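TATA-binding protein (PDB 1MP9) probably binds the TATA-box promoter element near transcription start sites as a general factor that activates archaeal genes transcribed by RNA polymerase. Local coordinates at residues 17-22 with 70-75; 121-126 with 185-190. All coordinates share one frame; numbering follows the deposited sequence.

Contact 1: 17-22 with 70-75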
ATOM      1  N   ASN A  17      -9.819  -4.636 -12.102  1.00 19.35           N
ATOM      2  CA  ASN A  17     -10.282  -3.391 -12.677  1.00 20.53           C
ATOM      3  C   ASN A  17      -9.178  -2.677 -13.421  1.00 20.56           C
ATOM      4  O   ASN A  17      -8.005  -2.786 -13.082  1.00 20.64           O
ATOM      5  CB  ASN A  17     -10.786  -2.426 -11.590  1.00 21.48           C
ATOM      6  CG  ASN A  17     -11.449  -1.201 -12.182  1.00 22.51           C
ATOM      7  OD1 ASN A  17     -12.198  -1.320 -13.146  1.00 21.99           O
ATOM      8  ND2 ASN A  17     -11.208  -0.025 -11.602  1.00 20.76           N
ATOM      9  N   ILE A  18      -9.571  -1.936 -14.436  1.00 20.73           N
ATOM     10  CA  ILE A  18      -8.613  -1.157 -15.195  1.00 22.35           C
ATOM     11  C   ILE A  18      -9.137   0.279 -15.211  1.00 22.86           C
ATOM     12  O   ILE A  18     -10.333   0.499 -15.416  1.00 22.88           O
ATOM     13  CB  ILE A  18      -8.507  -1.653 -16.639  1.00 22.65           C
ATOM     14  CG1 ILE A  18      -7.952  -3.083 -16.661  1.00 21.44           C
ATOM     15  CG2 ILE A  18      -7.616  -0.676 -17.458  1.00 25.12           C
ATOM     16  CD1 ILE A  18      -7.975  -3.715 -18.017  1.00 19.89           C
ATOM     17  N   VAL A  19      -8.266   1.243 -14.954  1.00 21.60           N
ATOM     18  CA  VAL A  19      -8.683   2.640 -15.029  1.00 21.77           C
ATOM     19  C   VAL A  19      -7.896   3.181 -16.205  1.00 21.53           C
ATOM     20  O   VAL A  19      -6.661   3.069 -16.230  1.00 20.03           O
ATOM     21  CB  VAL A  19      -8.321   3.475 -13.739  1.00 22.27           C
ATOM     22  CG1 VAL A  19      -8.803   4.958 -13.909  1.00 23.54           C
ATOM     23  CG2 VAL A  19      -8.997   2.884 -12.516  1.00 23.13           C
ATOM     24  N   ALA A  20      -8.598   3.742 -17.186  1.00 20.35           N
ATOM     25  CA  ALA A  20      -7.914   4.290 -18.354  1.00 21.77           C
ATOM     26  C   ALA A  20      -8.455   5.679 -18.708  1.00 23.20           C
ATOM     27  O   ALA A  20      -9.550   6.063 -18.300  1.00 20.79           O
ATOM     28  CB  ALA A  20      -8.084   3.333 -19.598  1.00 21.11           C
ATOM     29  N   THR A  21      -7.677   6.377 -19.513  1.00 24.25           N
ATOM     30  CA  THR A  21      -7.987   7.709 -19.980  1.00 27.69           C
ATOM     31  C   THR A  21      -8.192   7.710 -21.497  1.00 29.16           C
ATOM     32  O   THR A  21      -7.478   7.013 -22.226  1.00 28.01           O
ATOM     33  CB  THR A  21      -6.827   8.650 -19.618  1.00 27.86           C
ATOM     34  OG1 THR A  21      -6.988   9.075 -18.265  1.00 32.65           O
ATOM     35  CG2 THR A  21      -6.819   9.852 -20.494  1.00 33.97           C
ATOM     36  N   VAL A  22      -9.184   8.470 -21.967  1.00 28.89           N
ATOM     37  CA  VAL A  22      -9.439   8.588 -23.390  1.00 31.58           C
ATOM     38  C   VAL A  22      -9.519  10.071 -23.666  1.00 33.56           C
ATOM     39  O   VAL A  22     -10.404  10.756 -23.143  1.00 33.05           O
ATOM     40  CB  VAL A  22     -10.770   7.932 -23.833  1.00 31.95           C
ATOM     41  CG1 VAL A  22     -10.975   8.149 -25.348  1.00 31.55           C
ATOM     42  CG2 VAL A  22     -10.748   6.470 -23.531  1.00 30.24           C
ATOM     43  N   VAL A  70     -12.370   9.542 -18.280  1.00 24.50           N
ATOM     44  CA  VAL A  70     -11.798   8.481 -17.462  1.00 23.79           C
ATOM     45  C   VAL A  70     -12.805   7.332 -17.510  1.00 23.78           C
ATOM     46  O   VAL A  70     -13.978   7.537 -17.220  1.00 23.75           O
ATOM     47  CB  VAL A  70     -11.597   8.917 -15.998  1.00 24.71           C
ATOM     48  CG1 VAL A  70     -11.121   7.683 -15.160  1.00 24.28           C
ATOM     49  CG2 VAL A  70     -10.523  10.045 -15.914  1.00 24.65           C
ATOM     50  N   VAL A  71     -12.344   6.137 -17.875  1.00 23.13           N
ATOM     51  CA  VAL A  71     -13.208   4.962 -17.968  1.00 21.64           C
ATOM     52  C   VAL A  71     -12.760   3.930 -16.943  1.00 22.27           C
ATOM     53  O   VAL A  71     -11.578   3.565 -16.877  1.00 21.37           O
ATOM     54  CB  VAL A  71     -13.155   4.385 -19.394  1.00 21.75           C
ATOM     55  CG1 VAL A  71     -14.029   3.135 -19.512  1.00 20.27           C
ATOM     56  CG2 VAL A  71     -13.657   5.462 -20.377  1.00 21.32           C
ATOM     57  N   THR A  72     -13.707   3.460 -16.139  1.00 20.92           N
ATOM     58  CA  THR A  72     -13.391   2.515 -15.094  1.00 21.85           C
ATOM     59  C   THR A  72     -14.362   1.339 -15.092  1.00 21.66           C
ATOM     60  O   THR A  72     -15.519   1.483 -15.512  1.00 20.85           O
ATOM     61  CB  THR A  72     -13.422   3.233 -13.728  1.00 22.66           C
ATOM     62  OG1 THR A  72     -12.979   2.351 -12.715  1.00 19.93           O
ATOM     63  CG2 THR A  72     -14.854   3.712 -13.397  1.00 24.10           C
ATOM     64  N   GLY A  73     -13.885   0.178 -14.650  1.00 19.60           N
ATOM     65  CA  GLY A  73     -14.742  -0.996 -14.595  1.00 21.78           C
ATOM     66  C   GLY A  73     -14.355  -2.182 -15.466  1.00 23.30           C
ATOM     67  O   GLY A  73     -14.675  -3.330 -15.115  1.00 24.30           O
ATOM     68  N   ALA A  74     -13.664  -1.945 -16.584  1.00 23.46           N
ATOM     69  CA  ALA A  74     -13.280  -3.049 -17.478  1.00 24.73           C
ATOM     70  C   ALA A  74     -12.270  -3.978 -16.797  1.00 25.82           C
ATOM     71  O   ALA A  74     -11.427  -3.517 -16.012  1.00 25.85           O
ATOM     72  CB  ALA A  74     -12.686  -2.501 -18.761  1.00 22.99           C
ATOM     73  N   LYS A  75     -12.352  -5.277 -17.087  1.00 26.94           N
ATOM     74  CA  LYS A  75     -11.444  -6.244 -16.478  1.00 28.51           C
ATOM     75  C   LYS A  75     -10.480  -6.836 -17.457  1.00 28.46           C
ATOM     76  O   LYS A  75      -9.763  -7.760 -17.110  1.00 29.49           O
ATOM     77  CB  LYS A  75     -12.222  -7.358 -15.776  1.00 29.46           C
ATOM     78  CG  LYS A  75     -12.999  -6.829 -14.595  1.00 30.58           C
ATOM     79  CD  LYS A  75     -13.936  -7.844 -13.959  1.00 34.20           C
ATOM     80  CE  LYS A  75     -14.759  -7.149 -12.871  1.00 37.52           C
ATOM     81  NZ  LYS A  75     -15.681  -8.049 -12.105  1.00 40.33           N
TER
HETATM   82  O   HOH W   1     -12.117   0.560 -17.427  1.00 19.90           O
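Asn17 meets Thr72 obliquely. With CG anti to the backbone N (chi1 -172°), ND2 lies 3.2 Å from Thr72 OG1, a nearly straight bond in which the hydroxyl oxygen sits almost in the amide plane. The other branch turns to the chain just beyond: OD1 receives a weak, bent bond from Gly73 N at 2.7 Å. An asparagine suits the place because it offers donor and acceptor together; ND2 also bonds Glu134 of the second subunit. At the backbone angles of Gly73 any side chain would collide with the carbonyl oxygen of Thr72, which explains the glycine. On the face that carries the Thr72 side chain, those of Val19 and Val70 cross, CG1 touching CG1 at 3.8 Å. Strands 12-23 and 68-72 are antiparallel neighbours in the curved sheet of the TBP saddle, and this face is probably its concave side, which binds DNA in TBP relatives; here Phe126 of the second subunit packs on Val70 and Thr72. Ala20 and Val71 form a hydrogen-bonded pair, with Val71 N to Ala20 O at 2.8 Å. Their apolar side chains occupy the other face, against helix 77-93. Where the strands part, a water donates to Ile18 O and Val71 O and accepts from Ala74 N.

Contact 2: 121-126 with 185-190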
ATOM      1  N   LEU A 121       3.769 -14.015   7.400  1.00 17.79           N
ATOM      2  CA  LEU A 121       3.970 -12.562   7.358  1.00 20.40           C
ATOM      3  C   LEU A 121       4.944 -12.014   8.416  1.00 21.98           C
ATOM      4  O   LEU A 121       5.743 -11.106   8.115  1.00 21.19           O
ATOM      5  CB  LEU A 121       2.621 -11.855   7.469  1.00 17.98           C
ATOM      6  CG  LEU A 121       1.572 -12.246   6.413  1.00 17.11           C
ATOM      7  CD1 LEU A 121       0.320 -11.444   6.649  1.00 18.14           C
ATOM      8  CD2 LEU A 121       2.112 -11.993   5.006  1.00 17.30           C
ATOM      9  N   ASP A 122       4.879 -12.573   9.632  1.00 22.61           N
ATOM     10  CA  ASP A 122       5.770 -12.172  10.737  1.00 24.64           C
ATOM     11  C   ASP A 122       7.211 -12.388  10.297  1.00 24.53           C
ATOM     12  O   ASP A 122       8.076 -11.540  10.536  1.00 25.07           O
ATOM     13  CB  ASP A 122       5.538 -13.029  11.993  1.00 28.41           C
ATOM     14  CG  ASP A 122       4.249 -12.680  12.739  1.00 33.67           C
ATOM     15  OD1 ASP A 122       4.112 -11.553  13.259  1.00 36.68           O
ATOM     16  OD2 ASP A 122       3.364 -13.553  12.839  1.00 38.54           O
ATOM     17  N   LYS A 123       7.467 -13.521   9.645  1.00 22.30           N
ATOM     18  CA  LYS A 123       8.812 -13.829   9.193  1.00 22.79           C
ATOM     19  C   LYS A 123       9.222 -13.006   7.990  1.00 23.95           C
ATOM     20  O   LYS A 123      10.351 -12.500   7.944  1.00 25.46           O
ATOM     21  CB  LYS A 123       8.947 -15.309   8.862  1.00 23.32           C
ATOM     22  CG  LYS A 123      10.367 -15.721   8.494  1.00 21.40           C
ATOM     23  CD  LYS A 123      10.438 -17.219   8.242  1.00 22.85           C
ATOM     24  CE  LYS A 123      11.883 -17.654   7.940  1.00 23.42           C
ATOM     25  NZ  LYS A 123      11.959 -19.111   7.734  1.00 25.51           N
ATOM     26  N   ALA A 124       8.322 -12.888   7.010  1.00 20.28           N
ATOM     27  CA  ALA A 124       8.597 -12.111   5.815  1.00 21.05           C
ATOM     28  C   ALA A 124       8.835 -10.624   6.165  1.00 21.16           C
ATOM     29  O   ALA A 124       9.693  -9.954   5.554  1.00 20.52           O
ATOM     30  CB  ALA A 124       7.405 -12.238   4.795  1.00 19.43           C
ATOM     31  N   ALA A 125       8.086 -10.120   7.142  1.00 19.84           N
ATOM     32  CA  ALA A 125       8.196  -8.718   7.537  1.00 21.36           C
ATOM     33  C   ALA A 125       9.615  -8.312   7.917  1.00 23.11           C
ATOM     34  O   ALA A 125      10.005  -7.171   7.703  1.00 22.18           O
ATOM     35  CB  ALA A 125       7.274  -8.411   8.678  1.00 20.43           C
ATOM     36  N   PHE A 126      10.384  -9.226   8.491  1.00 24.29           N
ATOM     37  CA  PHE A 126      11.732  -8.870   8.865  1.00 26.23           C
ATOM     38  C   PHE A 126      12.818  -9.370   7.925  1.00 27.40           C
ATOM     39  O   PHE A 126      13.989  -9.121   8.166  1.00 28.80           O
ATOM     40  CB  PHE A 126      11.998  -9.326  10.291  1.00 30.94           C
ATOM     41  CG  PHE A 126      11.207  -8.562  11.306  1.00 35.75           C
ATOM     42  CD1 PHE A 126      10.376  -9.230  12.209  1.00 38.12           C
ATOM     43  CD2 PHE A 126      11.216  -7.170  11.295  1.00 38.53           C
ATOM     44  CE1 PHE A 126       9.550  -8.517  13.090  1.00 40.75           C
ATOM     45  CE2 PHE A 126      10.387  -6.433  12.171  1.00 41.17           C
ATOM     46  CZ  PHE A 126       9.549  -7.112  13.068  1.00 40.88           C
ATOM     47  N   LEU A 185      13.374 -16.737   0.814  1.00 22.63           N
ATOM     48  CA  LEU A 185      13.491 -16.440   2.244  1.00 20.86           C
ATOM     49  C   LEU A 185      12.802 -17.507   3.114  1.00 21.25           C
ATOM     50  O   LEU A 185      12.759 -17.377   4.337  1.00 19.69           O
ATOM     51  CB  LEU A 185      12.879 -15.068   2.543  1.00 22.46           C
ATOM     52  CG  LEU A 185      13.511 -13.845   1.834  1.00 23.87           C
ATOM     53  CD1 LEU A 185      12.591 -12.636   1.986  1.00 22.20           C
ATOM     54  CD2 LEU A 185      14.928 -13.553   2.440  1.00 24.50           C
ATOM     55  N   ASP A 186      12.303 -18.570   2.491  1.00 20.61           N
ATOM     56  CA  ASP A 186      11.630 -19.643   3.236  1.00 22.12           C
ATOM     57  C   ASP A 186      10.467 -19.106   4.102  1.00 20.41           C
ATOM     58  O   ASP A 186      10.361 -19.386   5.306  1.00 16.59           O
ATOM     59  CB  ASP A 186      12.630 -20.387   4.123  1.00 24.67           C
ATOM     60  CG  ASP A 186      12.015 -21.625   4.773  1.00 27.98           C
ATOM     61  OD1 ASP A 186      11.054 -22.199   4.228  1.00 30.08           O
ATOM     62  OD2 ASP A 186      12.500 -22.034   5.831  1.00 31.84           O
ATOM     63  N   CYS A 187       9.587 -18.348   3.458  1.00 19.60           N
ATOM     64  CA  CYS A 187       8.443 -17.743   4.118  1.00 20.30           C
ATOM     65  C   CYS A 187       7.097 -18.285   3.651  1.00 20.49           C
ATOM     66  O   CYS A 187       6.054 -17.695   3.960  1.00 22.10           O
ATOM     67  CB  CYS A 187       8.484 -16.225   3.891  1.00 21.38           C
ATOM     68  SG  CYS A 187       9.761 -15.361   4.873  1.00 19.71           S
ATOM     69  N   VAL A 188       7.094 -19.382   2.897  1.00 21.32           N
ATOM     70  CA  VAL A 188       5.823 -19.929   2.439  1.00 22.02           C
ATOM     71  C   VAL A 188       5.704 -21.404   2.776  1.00 23.81           C
ATOM     72  O   VAL A 188       6.708 -22.109   2.918  1.00 23.12           O
ATOM     73  CB  VAL A 188       5.597 -19.733   0.921  1.00 21.97           C
ATOM     74  CG1 VAL A 188       5.599 -18.214   0.568  1.00 21.97           C
ATOM     75  CG2 VAL A 188       6.650 -20.465   0.128  1.00 24.25           C
ATOM     76  N   LYS A 189       4.468 -21.845   2.965  1.00 21.96           N
ATOM     77  CA  LYS A 189       4.180 -23.244   3.285  1.00 25.10           C
ATOM     78  C   LYS A 189       3.142 -23.646   2.251  1.00 23.82           C
ATOM     79  O   LYS A 189       2.061 -23.050   2.196  1.00 22.27           O
ATOM     80  CB  LYS A 189       3.589 -23.351   4.688  1.00 28.50           C
ATOM     81  CG  LYS A 189       3.297 -24.786   5.108  1.00 35.80           C
ATOM     82  CD  LYS A 189       3.406 -24.957   6.630  1.00 39.46           C
ATOM     83  CE  LYS A 189       2.898 -26.350   7.073  1.00 39.71           C
ATOM     84  NZ  LYS A 189       3.299 -26.569   8.490  1.00 44.00           N
ATOM     85  N   PRO A 190       3.472 -24.628   1.394  1.00 22.72           N
ATOM     86  CA  PRO A 190       2.551 -25.092   0.345  1.00 23.12           C
ATOM     87  C   PRO A 190       1.561 -26.123   0.911  1.00 23.77           C
ATOM     88  O   PRO A 190       1.641 -27.319   0.612  1.00 21.96           O
ATOM     89  CB  PRO A 190       3.503 -25.657  -0.698  1.00 21.49           C
ATOM     90  CG  PRO A 190       4.604 -26.296   0.179  1.00 23.06           C
ATOM     91  CD  PRO A 190       4.781 -25.313   1.327  1.00 22.33           C
TER
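Lys123 turns CG anti to its own backbone N (chi1 -175°) and stays extended from there to NZ, so its chain runs past Cys187 and delivers the ammonium to Asp186. Cys187 has SG beside its backbone N (chi1 -74°), which directs the sulfur at the helix backbone, 3.6 Å from Ala124 N. The long lysine is gripped along its length: CG lies 3.7 Å from Cys187 SG, and CE comes as near to Leu185 O. At the tip, NZ donates to Asp186 O at 2.9 Å, approaching tilted 35° from the carbonyl plane, and makes a longer salt bridge of 3.5 Å to Asp186 OD2. Lysine suits this place because its aliphatic part can lie against the sulfur while its charge reaches exposed Asp186.

At Asp186 the chain breaks away from helix 168-184 with a positive phi, in a Schellman motif. The contact thus joins helix 121-127, in the second TBP repeat, to the chain leaving helix 168-184. Small Ala124 lets the sulfur come close, with CB 3.9 Å from Cys187 SG, and both residues also pack on Leu182. Lys123 NZ bonds Gln46 O of the second subunit as well, so one ammonium serves both chains. Cut back to an alanine here, the lysine would lose its ammonium and methylenes, which would probably leave Asp186 without its charged mate, uncover one side of the Cys187 sulfur and deprive Gln46 O of the second subunit of this donor.

How the contacts relate
Contact 1 closes before contact 2 opens along the chain. Contact 1 lies wholly in the first TBP repeat; in contact 2 the 121-126 segment belongs to the second repeat and meets the chain that follows it. Their centres are 34 Å apart and their nearest atoms about 22 Å, so they do not touch. Contact 1 lies near the middle of the molecule, inside the long curved antiparallel sheet; contact 2 sits far out, beside the end of helix 168-184. Strand 12-23 of contact 1 pairs with strand 103-114, through which the sheet continues into the second repeat. Both contacts also touch the second subunit: Phe126 of one copy packs on Val70 and Thr72 of the other, bringing the two regions together across the dimer.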